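Local coordinates for protein endoglucanase CEL5A (Eubacterium cellulosolvens, PDB 4AFM) that probably binds beta-glucans, xyloglucan among them, as a non-catalytic carbohydrate-binding module of a family 5 endoglucanase, at residues A27-P32 with G108-P113; I47-S52 with A85-E90; I56-A61 with A73-Y78. One frame throughout, in Å; residues are numbered along the deposited sequence. Where two conformers were deposited one is given.

Interaction 1: A27-P32 with G108-P113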
# COMPACT_ATOMS: atom_id res chain seq x y z
N ALA A 27 -8.85 4.68 -5.26
CA ALA A 27 -8.99 3.32 -4.81
C ALA A 27 -7.72 2.79 -4.22
O ALA A 27 -7.74 1.84 -3.43
CB ALA A 27 -9.45 2.43 -5.98
N TYR A 28 -6.54 3.28 -4.66
CA TYR A 28 -5.25 2.72 -4.25
C TYR A 28 -4.20 3.78 -4.48
O TYR A 28 -4.26 4.44 -5.57
CB TYR A 28 -4.95 1.50 -5.18
CG TYR A 28 -3.61 0.86 -4.92
CD1 TYR A 28 -3.45 -0.12 -3.95
CD2 TYR A 28 -2.48 1.23 -5.67
CE1 TYR A 28 -2.20 -0.72 -3.67
CE2 TYR A 28 -1.24 0.68 -5.43
CZ TYR A 28 -1.11 -0.27 -4.44
OH TYR A 28 0.12 -0.90 -4.18
N GLU A 29 -3.30 4.01 -3.62
CA GLU A 29 -2.22 4.99 -3.81
C GLU A 29 -0.95 4.51 -3.28
O GLU A 29 -0.95 3.92 -2.12
CB GLU A 29 -2.61 6.34 -3.01
CG GLU A 29 -3.83 6.99 -3.60
CD GLU A 29 -4.13 8.13 -2.78
OE1 GLU A 29 -4.61 8.02 -1.56
OE2 GLU A 29 -4.21 9.21 -3.35
N LEU A 30 0.15 4.87 -3.87
CA LEU A 30 1.50 4.63 -3.33
C LEU A 30 2.31 5.82 -3.50
O LEU A 30 2.16 6.65 -4.53
CB LEU A 30 2.30 3.65 -4.11
CG LEU A 30 1.78 2.32 -4.08
CD1 LEU A 30 2.58 1.30 -5.06
CD2 LEU A 30 2.12 1.59 -2.73
N GLN A 31 3.21 6.16 -2.61
CA GLN A 31 4.12 7.22 -2.75
C GLN A 31 5.55 6.65 -2.62
O GLN A 31 6.04 6.47 -1.49
CB GLN A 31 3.86 8.24 -1.74
CG GLN A 31 2.47 8.79 -2.07
CD GLN A 31 2.07 10.04 -1.31
OE1 GLN A 31 2.87 10.92 -0.95
NE2 GLN A 31 0.77 10.17 -1.15
N PRO A 32 6.17 6.32 -3.73
CA PRO A 32 7.48 5.61 -3.65
C PRO A 32 8.52 6.26 -2.80
O PRO A 32 9.25 5.50 -2.12
CB PRO A 32 7.91 5.53 -5.13
CG PRO A 32 6.56 5.48 -5.86
CD PRO A 32 5.70 6.46 -5.15
N GLY A 108 -1.48 6.45 -8.38
CA GLY A 108 -2.84 6.40 -7.87
C GLY A 108 -3.76 5.72 -8.86
O GLY A 108 -3.64 5.92 -10.11
N VAL A 109 -4.74 4.98 -8.39
CA VAL A 109 -5.82 4.41 -9.21
C VAL A 109 -7.04 5.19 -8.82
O VAL A 109 -7.41 5.20 -7.61
CB VAL A 109 -5.98 2.92 -8.90
CG1 VAL A 109 -7.20 2.38 -9.64
CG2 VAL A 109 -4.74 2.12 -9.24
N LYS A 110 -7.74 5.79 -9.77
CA LYS A 110 -8.85 6.71 -9.43
C LYS A 110 -10.03 6.44 -10.37
O LYS A 110 -9.87 6.01 -11.51
CB LYS A 110 -8.48 8.17 -9.65
CG LYS A 110 -7.31 8.62 -8.70
CD LYS A 110 -7.15 10.15 -8.86
CE LYS A 110 -6.01 10.77 -8.02
NZ LYS A 110 -6.40 10.74 -6.59
N PRO A 111 -11.24 6.72 -9.90
CA PRO A 111 -12.44 6.66 -10.77
C PRO A 111 -12.68 7.95 -11.46
O PRO A 111 -12.38 9.04 -10.98
CB PRO A 111 -13.57 6.42 -9.69
CG PRO A 111 -13.10 7.28 -8.52
CD PRO A 111 -11.59 7.11 -8.49
N LEU A 112 -13.39 7.82 -12.59
CA LEU A 112 -14.10 8.97 -13.17
C LEU A 112 -15.48 9.06 -12.52
O LEU A 112 -15.97 8.08 -11.92
CB LEU A 112 -14.16 8.85 -14.70
CG LEU A 112 -12.80 8.72 -15.39
CD1 LEU A 112 -12.97 8.71 -16.94
CD2 LEU A 112 -11.78 9.68 -14.94
N PRO A 113 -16.16 10.19 -12.67
CA PRO A 113 -17.47 10.34 -11.99
C PRO A 113 -18.45 9.31 -12.45
O PRO A 113 -18.51 8.83 -13.55
CB PRO A 113 -17.95 11.75 -12.45
CG PRO A 113 -16.62 12.51 -12.62
CD PRO A 113 -15.72 11.45 -13.28
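Val109 packs against Ala27 and Tyr28, and here the pairing is tightest. Its carbonyl oxygen takes the amide hydrogen of Ala27 (N to O 2.8 Å), while its own amide nitrogen donates to Tyr28 O at 2.9 Å, with the donor lying in the carbonyl plane. Gly108 CA closes on the same Tyr28 O, at 3.3 Å. Val109 CG1, trans to the backbone N (chi1 174°), is turned to Ala27 CB at 4.3 Å. CG2, the other branch, sits 4.1 Å from Tyr28 CB and meets the tyrosine ring obliquely; the ring then leads away from the strand 108-111. Tyr28 N is buried here without a hydrogen-bonding partner in the model. Strand 28-30 forms one edge of the four-stranded antiparallel sheet of a beta-sandwich, and Ala27 and Tyr28 reach strand 118-127 in the facing sheet. The other face, carrying Glu29, is looser. Gly108 sets no side chain beside Glu29. Glu29 OE2 stops 4.2 Å from Lys110 NZ, beyond a salt bridge. Both groups instead hydrogen-bond Tyr106 OH, and the lysine also bonds Ser26 OG and Trp24 O. Glu29 OE1 accepts Thr36 N of the second subunit.

Interaction 2: I47-S52 with A85-E90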
# COMPACT_ATOMS: atom_id res chain seq x y z
N ILE A 47 0.04 -3.45 -14.80
CA ILE A 47 -0.84 -3.38 -13.64
C ILE A 47 -2.23 -3.79 -14.09
O ILE A 47 -2.74 -3.19 -15.12
CB ILE A 47 -0.81 -1.95 -13.08
CG1 ILE A 47 0.62 -1.65 -12.49
CG2 ILE A 47 -1.89 -1.76 -11.97
CD1 ILE A 47 0.81 -0.25 -12.12
N LYS A 48 -2.88 -4.69 -13.45
CA LYS A 48 -4.21 -5.11 -13.84
C LYS A 48 -5.14 -4.85 -12.68
O LYS A 48 -4.84 -5.18 -11.50
CB LYS A 48 -4.23 -6.60 -14.13
CG LYS A 48 -3.25 -6.93 -15.26
CD LYS A 48 -3.50 -8.33 -15.74
CE LYS A 48 -2.60 -9.27 -15.07
NZ LYS A 48 -2.41 -10.32 -16.13
N VAL A 49 -6.32 -4.32 -12.95
CA VAL A 49 -7.27 -3.94 -11.89
C VAL A 49 -8.62 -4.57 -12.20
O VAL A 49 -9.16 -4.28 -13.34
CB VAL A 49 -7.41 -2.39 -11.82
CG1 VAL A 49 -8.35 -2.04 -10.68
CG2 VAL A 49 -6.06 -1.71 -11.62
N ASP A 50 -9.18 -5.32 -11.33
CA ASP A 50 -10.57 -5.79 -11.47
C ASP A 50 -11.43 -4.76 -10.85
O ASP A 50 -11.29 -4.42 -9.63
CB ASP A 50 -10.75 -7.12 -10.79
CG ASP A 50 -9.93 -8.24 -11.40
OD1 ASP A 50 -9.34 -8.13 -12.47
OD2 ASP A 50 -9.86 -9.30 -10.68
N TYR A 51 -12.40 -4.22 -11.59
CA TYR A 51 -13.20 -3.05 -11.16
C TYR A 51 -14.54 -3.08 -11.79
O TYR A 51 -14.73 -3.75 -12.83
CB TYR A 51 -12.47 -1.73 -11.48
CG TYR A 51 -12.52 -1.36 -12.92
CD1 TYR A 51 -11.79 -2.12 -13.88
CD2 TYR A 51 -13.34 -0.31 -13.38
CE1 TYR A 51 -11.94 -1.83 -15.24
CE2 TYR A 51 -13.43 -0.04 -14.73
CZ TYR A 51 -12.70 -0.80 -15.62
OH TYR A 51 -12.82 -0.53 -17.00
N SER A 52 -15.43 -2.30 -11.25
CA SER A 52 -16.73 -2.01 -11.92
C SER A 52 -17.25 -0.72 -11.39
O SER A 52 -16.84 -0.22 -10.33
CB SER A 52 -17.65 -3.12 -11.77
OG SER A 52 -18.08 -3.31 -10.52
N ALA A 85 -9.10 -3.87 -16.14
CA ALA A 85 -8.31 -2.88 -16.90
C ALA A 85 -6.86 -3.27 -16.86
O ALA A 85 -6.32 -3.67 -15.75
CB ALA A 85 -8.44 -1.53 -16.23
N VAL A 86 -6.17 -3.17 -17.97
CA VAL A 86 -4.74 -3.49 -18.06
C VAL A 86 -4.02 -2.25 -18.39
O VAL A 86 -4.36 -1.54 -19.39
CB VAL A 86 -4.51 -4.59 -19.10
CG1 VAL A 86 -3.02 -4.84 -19.24
CG2 VAL A 86 -5.30 -5.84 -18.77
N PHE A 87 -2.95 -1.91 -17.64
CA PHE A 87 -2.08 -0.77 -17.90
C PHE A 87 -0.67 -1.32 -18.10
O PHE A 87 -0.28 -2.23 -17.36
CB PHE A 87 -2.07 0.21 -16.72
CG PHE A 87 -3.43 0.74 -16.35
CD1 PHE A 87 -4.23 0.08 -15.43
CD2 PHE A 87 -3.92 1.93 -16.92
CE1 PHE A 87 -5.43 0.56 -15.06
CE2 PHE A 87 -5.16 2.41 -16.54
CZ PHE A 87 -5.91 1.74 -15.60
N THR A 88 0.06 -0.89 -19.08
CA THR A 88 1.42 -1.42 -19.28
C THR A 88 2.48 -0.42 -18.99
O THR A 88 2.28 0.81 -19.11
CB THR A 88 1.63 -1.86 -20.71
OG1 THR A 88 1.69 -0.73 -21.59
CG2 THR A 88 0.46 -2.81 -21.21
N LYS A 89 3.68 -0.93 -18.64
CA LYS A 89 4.74 -0.02 -18.37
C LYS A 89 5.06 0.85 -19.60
O LYS A 89 5.36 2.05 -19.48
CB LYS A 89 6.03 -0.77 -17.96
CG LYS A 89 7.17 0.15 -17.72
CD LYS A 89 8.40 -0.64 -17.24
CE LYS A 89 9.49 0.26 -16.88
NZ LYS A 89 10.67 -0.52 -16.32
N GLU A 90 5.03 0.26 -20.79
CA GLU A 90 5.46 1.12 -21.90
C GLU A 90 4.34 2.23 -22.09
O GLU A 90 4.75 3.38 -22.44
CB GLU A 90 5.60 0.21 -23.09
CG GLU A 90 6.73 -0.87 -23.09
CD GLU A 90 8.06 -0.62 -22.28
OE1 GLU A 90 8.89 0.18 -22.76
OE2 GLU A 90 8.34 -1.31 -21.22
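An antiparallel pair within the larger sheet of the beta-sandwich joins strand 47-52 to strand 85-88, where Ile47 faces Phe87 and Val49 faces Ala85 in hydrogen-bonded pairs. Each pair is closed by two backbone bonds: Ile47 O receives Phe87 N at 2.8 Å, and Val49 N reaches Ala85 O at 2.9 Å, with the return bonds of similar length. Lys48 and Val86 form the intervening non-hydrogen-bonded pair, in which Lys48 CA comes within 3.2 Å of Ala85 O.

The side chains of Ile47, Val49, Ala85 and Phe87 share one face. Phe87 presents its ring edge to the neighbouring strand: CD1 lies 3.6 Å from Ile47 O, and CE1 meets the CG2 branch of Val49 at 4.2 Å. Beyond them, Val49 packs on Ile56 and Phe87 on Leu58, both from the opposing sheet. Tyr51 holds CG between its backbone N and carbonyl carbon (chi1 75°), which turns the ring toward Ala85 and brings CE1 to 3.6 Å from Ala85 CB; Ala85 N lies at the ring edge, near its plane. On the reverse face Lys48 CG rests alongside Val86 CG2 at 4.2 Å, before the lysine bends away to a salt bridge with Glu46.

After the last paired residue, Thr88 is the N-cap of helix 89-96: its side chain caps a backbone N in the first turn, and its own backbone N bonds to Gln91 OE1, consistent with a capping box. The apolar face of Ile47, Val49, Ala85 and Phe87, packed against the second sheet, is characteristic of one layer of a beta-sandwich.

Interaction 3: I56-A61 with A73-Y78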
# COMPACT_ATOMS: atom_id res chain seq x y z
N ILE A 56 -12.06 4.02 -15.12
CA ILE A 56 -10.90 3.97 -14.26
C ILE A 56 -9.74 4.61 -14.94
O ILE A 56 -9.52 4.51 -16.17
CB ILE A 56 -10.61 2.52 -13.85
CG1 ILE A 56 -9.59 2.45 -12.69
CG2 ILE A 56 -10.16 1.68 -15.04
CD1 ILE A 56 -9.48 1.06 -12.12
N VAL A 57 -8.87 5.29 -14.18
CA VAL A 57 -7.57 5.78 -14.67
C VAL A 57 -6.47 5.40 -13.69
O VAL A 57 -6.70 5.23 -12.50
CB VAL A 57 -7.55 7.30 -14.98
CG1 VAL A 57 -8.53 7.63 -16.08
CG2 VAL A 57 -7.88 8.09 -13.72
N LEU A 58 -5.26 5.38 -14.21
CA LEU A 58 -4.04 5.19 -13.44
C LEU A 58 -3.26 6.47 -13.56
O LEU A 58 -3.11 7.06 -14.68
CB LEU A 58 -3.24 4.01 -14.00
CG LEU A 58 -1.88 3.75 -13.32
CD1 LEU A 58 -2.09 3.30 -11.88
CD2 LEU A 58 -1.16 2.65 -14.15
N ILE A 59 -2.72 7.00 -12.48
CA ILE A 59 -1.95 8.28 -12.37
C ILE A 59 -0.52 7.90 -12.02
O ILE A 59 -0.37 7.28 -10.92
CB ILE A 59 -2.51 9.25 -11.26
CG1 ILE A 59 -4.02 9.47 -11.35
CG2 ILE A 59 -1.73 10.55 -11.26
CD1 ILE A 59 -4.52 9.97 -12.69
N PHE A 60 0.50 8.29 -12.75
CA PHE A 60 1.89 8.37 -12.26
C PHE A 60 2.21 9.82 -12.18
O PHE A 60 2.01 10.54 -13.23
CB PHE A 60 2.85 7.65 -13.20
CG PHE A 60 3.03 6.18 -12.92
CD1 PHE A 60 1.93 5.31 -12.68
CD2 PHE A 60 4.29 5.69 -12.88
CE1 PHE A 60 2.19 3.95 -12.45
CE2 PHE A 60 4.51 4.29 -12.67
CZ PHE A 60 3.47 3.46 -12.40
N ALA A 61 2.68 10.36 -11.06
CA ALA A 61 2.92 11.81 -10.95
C ALA A 61 4.23 12.08 -10.34
O ALA A 61 4.74 11.35 -9.46
CB ALA A 61 1.78 12.53 -10.22
N ALA A 73 0.69 12.10 -15.20
CA ALA A 73 0.61 11.04 -16.34
C ALA A 73 -0.75 10.33 -16.06
O ALA A 73 -0.66 9.23 -15.33
CB ALA A 73 1.79 10.23 -16.42
N GLN A 74 -1.85 10.82 -16.41
CA GLN A 74 -3.16 10.23 -16.26
C GLN A 74 -3.37 9.32 -17.46
O GLN A 74 -3.39 9.87 -18.64
CB GLN A 74 -4.15 11.25 -16.14
CG GLN A 74 -5.52 10.80 -15.98
CD GLN A 74 -6.38 11.92 -15.61
OE1 GLN A 74 -6.15 12.80 -14.82
NE2 GLN A 74 -7.50 11.93 -16.34
N ILE A 75 -3.56 8.05 -17.26
CA ILE A 75 -3.72 7.15 -18.37
C ILE A 75 -4.95 6.34 -18.21
O ILE A 75 -5.34 5.82 -17.17
CB ILE A 75 -2.67 6.30 -18.86
CG1 ILE A 75 -2.24 5.57 -17.66
CG2 ILE A 75 -1.47 7.07 -19.43
CD1 ILE A 75 -1.34 4.36 -18.07
N SER A 76 -5.58 6.21 -19.37
CA SER A 76 -6.69 5.24 -19.51
C SER A 76 -6.07 3.87 -19.69
O SER A 76 -4.97 3.72 -20.05
CB SER A 76 -7.61 5.66 -20.69
OG SER A 76 -6.73 5.73 -21.71
N PRO A 77 -6.91 2.81 -19.50
CA PRO A 77 -6.36 1.45 -19.71
C PRO A 77 -5.78 1.26 -21.09
O PRO A 77 -6.35 1.76 -22.06
CB PRO A 77 -7.66 0.62 -19.53
CG PRO A 77 -8.53 1.43 -18.57
CD PRO A 77 -8.27 2.83 -19.00
N TYR A 78 -4.71 0.52 -21.16
CA TYR A 78 -4.26 0.07 -22.47
C TYR A 78 -5.41 -0.67 -23.11
O TYR A 78 -5.70 -0.45 -24.35
CB TYR A 78 -3.05 -0.78 -22.29
CG TYR A 78 -2.41 -1.25 -23.58
CD1 TYR A 78 -2.30 -0.47 -24.69
CD2 TYR A 78 -2.05 -2.58 -23.69
CE1 TYR A 78 -1.72 -1.02 -25.93
CE2 TYR A 78 -1.40 -3.11 -24.83
CZ TYR A 78 -1.31 -2.33 -25.89
OH TYR A 78 -0.71 -2.89 -27.07
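Gln74 runs alongside Ile59, the two side chains heading in the same direction, on one face of the antiparallel pairing between strands 56-61 and 73-75. Extended from the start, with CG trans to the backbone N (chi1 180°), the glutamine follows the isoleucine. Its CB is 3.7 Å from Ile59 CD1, and CG closes to 3.5 Å from that same methyl while also meeting Val57 CB at 4.2 Å. Further out, the amide carbon CD and then OE1 still pass near CD1, so one methyl accompanies the chain along most of its length. Ile59 was modelled in two conformers, and the distances to CD1 describe one of them. At the tip, OE1 accepts a hydrogen bond from Trp72 NE1, and Trp24 packs against the glutamine as well.

Four backbone hydrogen bonds hold the register. Leu58 N to Ile75 O is nearly straight, with an angle of 170° at the hydrogen, and Ile75 N returns a 2.8 Å bond to Leu58 O. Phe60 and Ala73 exchange the other two; Phe60 N sits clearly out of the plane of the Ala73 carbonyl.

On the opposite face, Ile75 CG1 stands between its backbone N and carbonyl carbon (chi1 54°), a setting that brings it to 3.4 Å from Leu58 O and 4.1 Å from Leu58 CB. Phe60 CB approaches Ala73 CB, then its ring leads away to an edge-to-face stack with Phe101. Past the paired strands, Pro77 carries the contact on: its CD lies 3.5 Å from Ile56 O, and its ring crosses the CG2 branch of Ile56. Strands 56-62 and 71-75 thus form a beta hairpin, the second strand being the outer edge of the four-stranded sheet in this beta-sandwich.

From the N terminus, 27-32 comes first of the paired segments, and its partner 108-113 arrives only near the end of the module, so interaction 1 closes the outermost loop. Within it, interaction 2 brings 85-90 back to 47-52, and within that, interaction 3 closes the short hairpin of 56-61 and 73-78. The three loops therefore nest without crossing. Interactions 1 and 3 belong to the same sheet, where Gly108 O and Ile59 N lie 2.8 Å apart in a probable hydrogen bond. Interaction 2 lies in the facing sheet: Phe87 packs on Ile75 and Pro77 of interaction 3, tying the two layers of the sandwich together.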